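Local coordinates for activator of 2-hydroxyisocaproyl-CoA dehydratase (Clostridium difficile, PDB 4EHU), which couples ATP hydrolysis to the transfer of one electron from its [4Fe-4S] cluster to (R)-2-hydroxyisocaproyl-CoA dehydratase, activating that enzyme for L-leucine fermentation, at residues N209-G214 with I235-P240; P92-I97 with L108-N113; S27-S32 with I239-G244. All blocks are in the same frame, centred on the assembly; numbering follows the deposited sequence. Where two conformers were deposited one is given.

Contact 1 of 3, residues N209-G214 with I235-P240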
# COMPACT_ATOMS: atom_id res chain seq x y z
N ASN A 209 27.03 -8.40 -13.58
CA ASN A 209 25.79 -8.81 -14.21
C ASN A 209 24.63 -8.57 -13.25
O ASN A 209 24.78 -8.75 -12.04
CB ASN A 209 25.81 -10.29 -14.56
CG ASN A 209 26.71 -10.59 -15.75
OD1 ASN A 209 26.75 -9.83 -16.71
ND2 ASN A 209 27.42 -11.71 -15.69
N VAL A 210 23.49 -8.18 -13.81
CA VAL A 210 22.28 -7.95 -13.04
C VAL A 210 21.40 -9.16 -13.22
O VAL A 210 21.11 -9.57 -14.35
CB VAL A 210 21.53 -6.70 -13.54
CG1 VAL A 210 20.26 -6.47 -12.73
CG2 VAL A 210 22.44 -5.48 -13.48
N VAL A 211 21.00 -9.77 -12.11
CA VAL A 211 20.19 -10.97 -12.16
C VAL A 211 18.90 -10.75 -11.41
O VAL A 211 18.90 -10.23 -10.30
CB VAL A 211 20.94 -12.16 -11.51
CG1 VAL A 211 20.02 -13.39 -11.44
CG2 VAL A 211 22.24 -12.45 -12.30
N MET A 212 17.78 -11.14 -12.01
CA MET A 212 16.50 -11.11 -11.29
C MET A 212 16.08 -12.51 -10.86
O MET A 212 16.17 -13.48 -11.63
CB MET A 212 15.38 -10.47 -12.12
CG MET A 212 14.11 -10.23 -11.28
SD MET A 212 12.75 -9.48 -12.17
CE MET A 212 13.64 -8.06 -12.81
N VAL A 213 15.61 -12.60 -9.62
CA VAL A 213 15.11 -13.83 -9.05
C VAL A 213 13.80 -13.55 -8.30
O VAL A 213 13.32 -12.41 -8.26
CB VAL A 213 16.15 -14.42 -8.05
CG1 VAL A 213 17.46 -14.64 -8.79
CG2 VAL A 213 16.34 -13.48 -6.85
N GLY A 214 13.23 -14.61 -7.72
CA GLY A 214 11.92 -14.50 -7.10
C GLY A 214 10.85 -14.93 -8.09
O GLY A 214 11.09 -15.04 -9.31
N ILE A 235 19.72 -10.76 -16.51
CA ILE A 235 19.78 -12.19 -16.69
C ILE A 235 18.78 -12.81 -15.73
O ILE A 235 18.70 -12.40 -14.58
CB ILE A 235 21.18 -12.74 -16.40
CG1 ILE A 235 22.19 -12.13 -17.38
CG2 ILE A 235 21.19 -14.27 -16.48
CD1 ILE A 235 23.65 -12.43 -17.01
N VAL A 236 18.01 -13.78 -16.21
CA VAL A 236 17.09 -14.51 -15.36
C VAL A 236 17.47 -16.00 -15.42
O VAL A 236 17.58 -16.57 -16.51
CB VAL A 236 15.62 -14.32 -15.81
CG1 VAL A 236 14.67 -15.04 -14.85
CG2 VAL A 236 15.25 -12.83 -15.88
N PRO A 237 17.69 -16.63 -14.27
CA PRO A 237 17.98 -18.08 -14.27
C PRO A 237 16.82 -18.86 -14.83
O PRO A 237 15.73 -18.30 -14.97
CB PRO A 237 18.15 -18.41 -12.78
CG PRO A 237 18.29 -17.09 -12.08
CD PRO A 237 17.58 -16.08 -12.91
N ASP A 238 17.04 -20.13 -15.19
CA ASP A 238 15.94 -20.96 -15.64
C ASP A 238 14.93 -21.15 -14.52
O ASP A 238 13.75 -21.38 -14.79
CB ASP A 238 16.47 -22.32 -16.12
CG ASP A 238 17.32 -22.20 -17.38
OD1 ASP A 238 17.07 -21.28 -18.18
OD2 ASP A 238 18.24 -23.03 -17.56
N ILE A 239 15.39 -21.06 -13.28
CA ILE A 239 14.56 -21.35 -12.10
C ILE A 239 14.55 -20.20 -11.09
O ILE A 239 14.93 -20.37 -9.94
CB ILE A 239 15.06 -22.63 -11.37
CG1 ILE A 239 16.57 -22.55 -11.14
CG2 ILE A 239 14.74 -23.87 -12.20
CD1 ILE A 239 17.11 -23.60 -10.12
N PRO A 240 14.11 -19.01 -11.52
CA PRO A 240 14.30 -17.82 -10.68
C PRO A 240 13.63 -17.88 -9.32
O PRO A 240 14.14 -17.32 -8.36
CB PRO A 240 13.64 -16.70 -11.51
CG PRO A 240 12.66 -17.44 -12.40
CD PRO A 240 13.34 -18.72 -12.75
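Val211 and Ile235 form a parallel beta bridge at the edge of the five-stranded sheet in one half of this actin-fold ATPase, their side chains on the same face. Ile235 is held through both its N and its O: its N gives a nearly straight bond to Val210 O (2.8 Å, 176°), and its O takes the N-H of Met212 (3.0 Å). Beta-branched residues suit such extended backbone. Ile235 CG1 lies beside its own backbone N (chi1 -62°), and the extended chain beyond it brings CD1 to Asn209 CG at 3.8 Å. The two side chains cross obliquely, the methyl meeting the amide carbon while Asn209 ND2 bonds Pro92 O. Further on, the Pro237 ring lies across the branched ends of Val211 and Val213: its CD is 3.9 Å from Val211 CG1, and its CG is 4.2 Å from Val213 CG1. Helix 79-90 packs on the same three residues through Val87 and Ile90. Pro237 can offer no N-H, so the ladder stops here; its CD faces Met212 O, a buried oxygen with no hydrogen-bonding partner. Gly214, which touches the nucleotide, has backbone angles at which a CB would press on the preceding carbonyl, so glycine fits. Its N reaches Pro240 O at 2.9 Å from above the carbonyl plane, 62° out of it.

Contact 2 of 3, residues P92-I97 with L108-N113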
# COMPACT_ATOMS: atom_id res chain seq x y z
N PRO A 92 27.68 -16.71 -13.45
CA PRO A 92 28.97 -16.11 -13.11
C PRO A 92 28.98 -14.59 -13.20
O PRO A 92 28.20 -14.00 -13.96
CB PRO A 92 29.93 -16.70 -14.17
CG PRO A 92 29.27 -17.96 -14.61
CD PRO A 92 27.79 -17.63 -14.60
N GLU A 93 29.85 -13.96 -12.41
CA GLU A 93 30.11 -12.54 -12.53
C GLU A 93 28.88 -11.72 -12.11
O GLU A 93 28.67 -10.64 -12.63
CB GLU A 93 30.48 -12.18 -13.96
CG GLU A 93 31.57 -13.07 -14.54
CD GLU A 93 32.80 -13.09 -13.68
OE1 GLU A 93 33.12 -12.05 -13.07
OE2 GLU A 93 33.46 -14.15 -13.61
N THR A 94 28.08 -12.26 -11.19
CA THR A 94 26.90 -11.51 -10.73
C THR A 94 27.28 -10.45 -9.68
O THR A 94 27.98 -10.74 -8.71
CB THR A 94 25.84 -12.44 -10.11
OG1 THR A 94 25.32 -13.31 -11.10
CG2 THR A 94 24.68 -11.60 -9.55
N ARG A 95 26.79 -9.22 -9.88
CA ARG A 95 27.08 -8.12 -8.95
C ARG A 95 25.82 -7.42 -8.42
O ARG A 95 25.88 -6.76 -7.38
CB ARG A 95 28.00 -7.09 -9.58
CG ARG A 95 29.36 -7.66 -10.05
CD ARG A 95 30.26 -8.02 -8.89
NE ARG A 95 31.57 -8.50 -9.35
CZ ARG A 95 31.88 -9.78 -9.58
NH1 ARG A 95 30.98 -10.73 -9.39
NH2 ARG A 95 33.09 -10.10 -9.99
N THR A 96 24.69 -7.56 -9.12
CA THR A 96 23.44 -7.03 -8.61
C THR A 96 22.37 -8.11 -8.66
O THR A 96 22.19 -8.73 -9.71
CB THR A 96 22.98 -5.81 -9.46
OG1 THR A 96 24.07 -4.87 -9.55
CG2 THR A 96 21.77 -5.15 -8.83
N ILE A 97 21.71 -8.38 -7.54
CA ILE A 97 20.59 -9.33 -7.52
C ILE A 97 19.32 -8.60 -7.12
O ILE A 97 19.28 -7.91 -6.11
CB ILE A 97 20.84 -10.51 -6.54
CG1 ILE A 97 22.04 -11.32 -7.01
CG2 ILE A 97 19.59 -11.41 -6.45
CD1 ILE A 97 22.45 -12.43 -5.99
N LEU A 108 20.33 -6.58 -3.86
CA LEU A 108 21.60 -6.93 -3.25
C LEU A 108 22.71 -6.50 -4.18
O LEU A 108 22.67 -6.78 -5.40
CB LEU A 108 21.72 -8.46 -3.08
CG LEU A 108 20.89 -9.15 -2.00
CD1 LEU A 108 19.40 -9.10 -2.30
CD2 LEU A 108 21.38 -10.61 -1.88
N LYS A 109 23.71 -5.84 -3.62
CA LYS A 109 24.93 -5.57 -4.35
C LYS A 109 26.00 -6.47 -3.77
O LYS A 109 26.18 -6.53 -2.56
CB LYS A 109 25.34 -4.10 -4.24
CG LYS A 109 26.70 -3.81 -4.84
CD LYS A 109 27.02 -2.32 -4.82
CE LYS A 109 27.84 -1.90 -6.02
NZ LYS A 109 26.99 -1.30 -7.09
N LEU A 110 26.71 -7.19 -4.63
CA LEU A 110 27.72 -8.13 -4.18
C LEU A 110 29.10 -7.67 -4.60
O LEU A 110 29.24 -7.01 -5.63
CB LEU A 110 27.48 -9.51 -4.81
CG LEU A 110 26.08 -10.09 -4.64
CD1 LEU A 110 25.99 -11.48 -5.29
CD2 LEU A 110 25.71 -10.15 -3.16
N ASP A 111 30.11 -8.04 -3.82
CA ASP A 111 31.50 -7.79 -4.20
C ASP A 111 31.97 -8.91 -5.13
O ASP A 111 31.18 -9.75 -5.53
CB ASP A 111 32.43 -7.64 -2.99
CG ASP A 111 32.58 -8.92 -2.14
OD1 ASP A 111 32.17 -10.02 -2.54
OD2 ASP A 111 33.11 -8.82 -1.02
N ASN A 112 33.26 -8.93 -5.43
CA ASN A 112 33.79 -9.92 -6.38
C ASN A 112 33.81 -11.33 -5.79
O ASN A 112 34.09 -12.30 -6.50
CB ASN A 112 35.18 -9.51 -6.85
CG ASN A 112 35.15 -8.28 -7.74
OD1 ASN A 112 34.16 -8.02 -8.42
ND2 ASN A 112 36.23 -7.51 -7.74
N ASN A 113 33.51 -11.45 -4.51
CA ASN A 113 33.54 -12.74 -3.86
C ASN A 113 32.13 -13.29 -3.66
O ASN A 113 31.96 -14.40 -3.15
CB ASN A 113 34.25 -12.65 -2.51
CG ASN A 113 35.50 -11.78 -2.58
OD1 ASN A 113 36.51 -12.17 -3.16
ND2 ASN A 113 35.42 -10.60 -1.98
O HOH W 1 24.74 -3.12 -7.37
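Arg95 bends at chi2 (-71°), and Asn112 holds CG beside its own backbone N (chi1 -69°); together these torsions bring the guanidinium to the amide oxygen across the open end of the hairpin of strands 96-100 and 105-110. Asn112 OD1 lies 2.8 Å from both Arg95 NE and Arg95 NH2, a forked pair of weak bonds, both far from straight. The guanidinium and amide planes stand 57° apart, and Asn112 CA sits over the centre of one guanidinium face. Arg95 NH1 turns instead to Thr94 O (3.1 Å), which lies in the guanidinium plane, although NH1 lies well above the Thr94 carbonyl plane; with the two weak bonds this helps hold the group's rotation. Arginine suits this place because it has enough N-H groups to serve both segments.

Within the hairpin, Ile97 and Leu108 form a hydrogen-bonded antiparallel pair, joined by N-to-O bonds in both directions, and Leu110 N bonds Arg95 O. On the face of Ile97 and Leu108, Ile97 CD1 meets Leu110 CD1 at 3.7 Å, with helix 79-90 packed against both residues. Branched apolar chains suit this buried side. On the other face a water links Thr96 OG1 to Lys109 NZ, while Thr96 OG1 also bonds Gln207 O. The chemistry is thus divided: apolar contact on the helix side, and at the partly exposed end a cation shared among neutral oxygens, with Glu93 OE1 probably adding a long electrostatic attraction.

Contact 3 of 3, residues S27-S32 with I239-G244. With ANP (phosphoaminophosphonic acid-adenylate ester), chain D.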
# COMPACT_ATOMS: atom_id res chain seq x y z
N SER A 27 13.05 -30.30 -7.49
CA SER A 27 12.65 -28.99 -7.02
C SER A 27 11.14 -28.93 -7.01
O SER A 27 10.47 -29.70 -7.68
CB SER A 27 13.22 -27.91 -7.93
OG SER A 27 12.63 -28.00 -9.22
N GLU A 28 10.59 -28.02 -6.22
CA GLU A 28 9.15 -27.96 -6.11
C GLU A 28 8.76 -26.62 -5.53
O GLU A 28 9.40 -26.13 -4.60
CB GLU A 28 8.63 -29.10 -5.23
CG GLU A 28 7.12 -29.16 -5.11
CD GLU A 28 6.44 -29.44 -6.44
OE1 GLU A 28 7.07 -30.05 -7.32
OE2 GLU A 28 5.26 -29.04 -6.60
N THR A 29 7.71 -26.03 -6.09
CA THR A 29 7.16 -24.81 -5.55
C THR A 29 5.70 -25.06 -5.25
O THR A 29 4.98 -25.62 -6.08
CB THR A 29 7.30 -23.65 -6.55
OG1 THR A 29 8.68 -23.47 -6.88
CG2 THR A 29 6.73 -22.35 -5.99
N ILE A 30 5.27 -24.68 -4.05
CA ILE A 30 3.85 -24.69 -3.71
C ILE A 30 3.46 -23.27 -3.33
O ILE A 30 4.14 -22.64 -2.53
CB ILE A 30 3.56 -25.64 -2.53
CG1 ILE A 30 4.06 -27.05 -2.84
CG2 ILE A 30 2.08 -25.65 -2.22
CD1 ILE A 30 3.23 -27.79 -3.85
N SER A 31 2.37 -22.76 -3.90
CA SER A 31 2.00 -21.36 -3.73
C SER A 31 1.26 -21.12 -2.42
O SER A 31 0.29 -20.35 -2.37
CB SER A 31 1.13 -20.89 -4.89
OG SER A 31 1.82 -21.01 -6.12
N SER A 32 1.72 -21.79 -1.37
CA SER A 32 1.32 -21.50 0.00
C SER A 32 2.59 -21.31 0.82
O SER A 32 3.47 -22.18 0.82
CB SER A 32 0.50 -22.66 0.60
OG SER A 32 -0.64 -22.94 -0.19
N ILE A 239 15.39 -21.06 -13.28
CA ILE A 239 14.56 -21.35 -12.10
C ILE A 239 14.55 -20.20 -11.09
O ILE A 239 14.93 -20.37 -9.94
CB ILE A 239 15.06 -22.63 -11.37
CG1 ILE A 239 16.57 -22.55 -11.14
CG2 ILE A 239 14.74 -23.87 -12.20
CD1 ILE A 239 17.11 -23.60 -10.12
N PRO A 240 14.11 -19.01 -11.52
CA PRO A 240 14.30 -17.82 -10.68
C PRO A 240 13.63 -17.88 -9.32
O PRO A 240 14.14 -17.32 -8.36
CB PRO A 240 13.64 -16.70 -11.51
CG PRO A 240 12.66 -17.44 -12.40
CD PRO A 240 13.34 -18.72 -12.75
N GLN A 241 12.49 -18.55 -9.21
CA GLN A 241 11.77 -18.62 -7.94
C GLN A 241 12.45 -19.55 -6.93
O GLN A 241 12.14 -19.52 -5.75
CB GLN A 241 10.33 -19.09 -8.18
CG GLN A 241 9.42 -18.92 -6.98
CD GLN A 241 7.97 -19.17 -7.32
OE1 GLN A 241 7.66 -19.74 -8.38
NE2 GLN A 241 7.07 -18.74 -6.44
N LEU A 242 13.40 -20.34 -7.41
CA LEU A 242 14.03 -21.39 -6.61
C LEU A 242 15.45 -21.09 -6.15
O LEU A 242 16.10 -21.96 -5.55
CB LEU A 242 14.04 -22.68 -7.42
CG LEU A 242 12.69 -23.40 -7.53
CD1 LEU A 242 12.67 -24.32 -8.74
CD2 LEU A 242 12.38 -24.18 -6.24
N THR A 243 15.97 -19.89 -6.43
CA THR A 243 17.38 -19.63 -6.13
C THR A 243 17.66 -19.61 -4.63
O THR A 243 18.78 -19.94 -4.20
CB THR A 243 17.88 -18.32 -6.74
OG1 THR A 243 16.96 -17.27 -6.45
CG2 THR A 243 17.99 -18.45 -8.28
N GLY A 244 16.65 -19.25 -3.85
CA GLY A 244 16.81 -19.22 -2.40
C GLY A 244 16.93 -20.65 -1.88
O GLY A 244 17.77 -20.96 -1.02
PG ANP D . 8.98 -12.90 0.06
O1G ANP D . 8.86 -13.25 1.54
O2G ANP D . 10.36 -13.24 -0.45
O3G ANP D . 8.58 -11.51 -0.24
PB ANP D . 8.08 -15.34 -1.50
O1B ANP D . 7.10 -16.39 -1.06
O2B ANP D . 9.56 -15.75 -1.50
N3B ANP D . 7.75 -13.89 -0.62
PA ANP D . 8.18 -15.71 -4.38
O1A ANP D . 7.90 -17.16 -4.21
O2A ANP D . 9.57 -15.21 -4.71
O3A ANP D . 7.72 -14.93 -3.03
O5' ANP D . 7.18 -15.02 -5.43
C5' ANP D . 5.77 -15.03 -5.20
C4' ANP D . 5.07 -14.46 -6.43
O4' ANP D . 5.63 -14.69 -7.71
C3' ANP D . 3.60 -14.09 -6.50
O3' ANP D . 3.31 -12.97 -5.65
C2' ANP D . 3.40 -13.83 -8.00
O2' ANP D . 3.22 -12.43 -8.30
C1' ANP D . 4.66 -14.33 -8.70
N9 ANP D . 4.44 -15.56 -9.49
C8 ANP D . 4.28 -16.81 -9.02
N7 ANP D . 4.16 -17.70 -10.04
C5 ANP D . 4.27 -16.98 -11.19
C6 ANP D . 4.25 -17.28 -12.62
N6 ANP D . 4.07 -18.56 -13.03
N1 ANP D . 4.41 -16.25 -13.49
C2 ANP D . 4.60 -14.98 -13.09
N3 ANP D . 4.61 -14.64 -11.79
C4 ANP D . 4.47 -15.58 -10.82
O HOH W 2 8.87 -22.09 -9.28
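Gln241 OE1 accepts from a water at 2.8 Å and from Arg218, and the same water lies 2.8 Å from Thr29 OG1, bridging the two segments. The other arm of the amide serves the nucleotide: Gln241 NE2 donates to the alpha-phosphate oxygen O1A of ANP at 2.9 Å, nearly straight at 170°. An extended chain, with CG opposite the backbone N (chi1 -168°), carries the amide this far, and glutamine suits the task because it presents a donor and an acceptor together. Thr29 CG2 touches the amide group, 3.7 Å from Gln241 OE1, so threonine supplies a methyl for packing and a hydroxyl for the water. Leu242 packs alongside: its CD1 lies 3.7 Å from Ser27 OG, while its CD2 lies 3.8 Å from Thr29 OG1 and also by the Glu28 carbonyl. The Thr29 contact is oblique. The residue that binds the nucleotide also touches strand 23-30, which belongs to the other sheet from strands 210-213 and 234-235. Strand 23-30 is an outermost strand of its sheet within this chain and has helix 38-50 against Ile30; Lys14 of the adjacent strand 13-19 touches Thr29, Gln241 and Leu242, and segment 239-244 leads into helix 243-261.

How the contacts relate
From the N terminus, strand 23-30 supplies the first half of contact 3, which closes only when the chain returns at 239-244, more than 200 residues later. Both other contacts open inside that long loop. Contact 2 closes first, as a local hairpin between 92-97 and 108-113; contact 1 follows in series, joining 209-214 to 235-240 around helix 220-230. Contact 1 ends on the stretch where contact 3 closes, and they share Ile239 and Pro240. Contacts 1 and 2 belong to one sheet, where strands 96-100 and 210-213 are neighbours, probably bonded through Val211 N and Thr96 O. Contact 3 ties that half to the other sheet, beside the nucleotide.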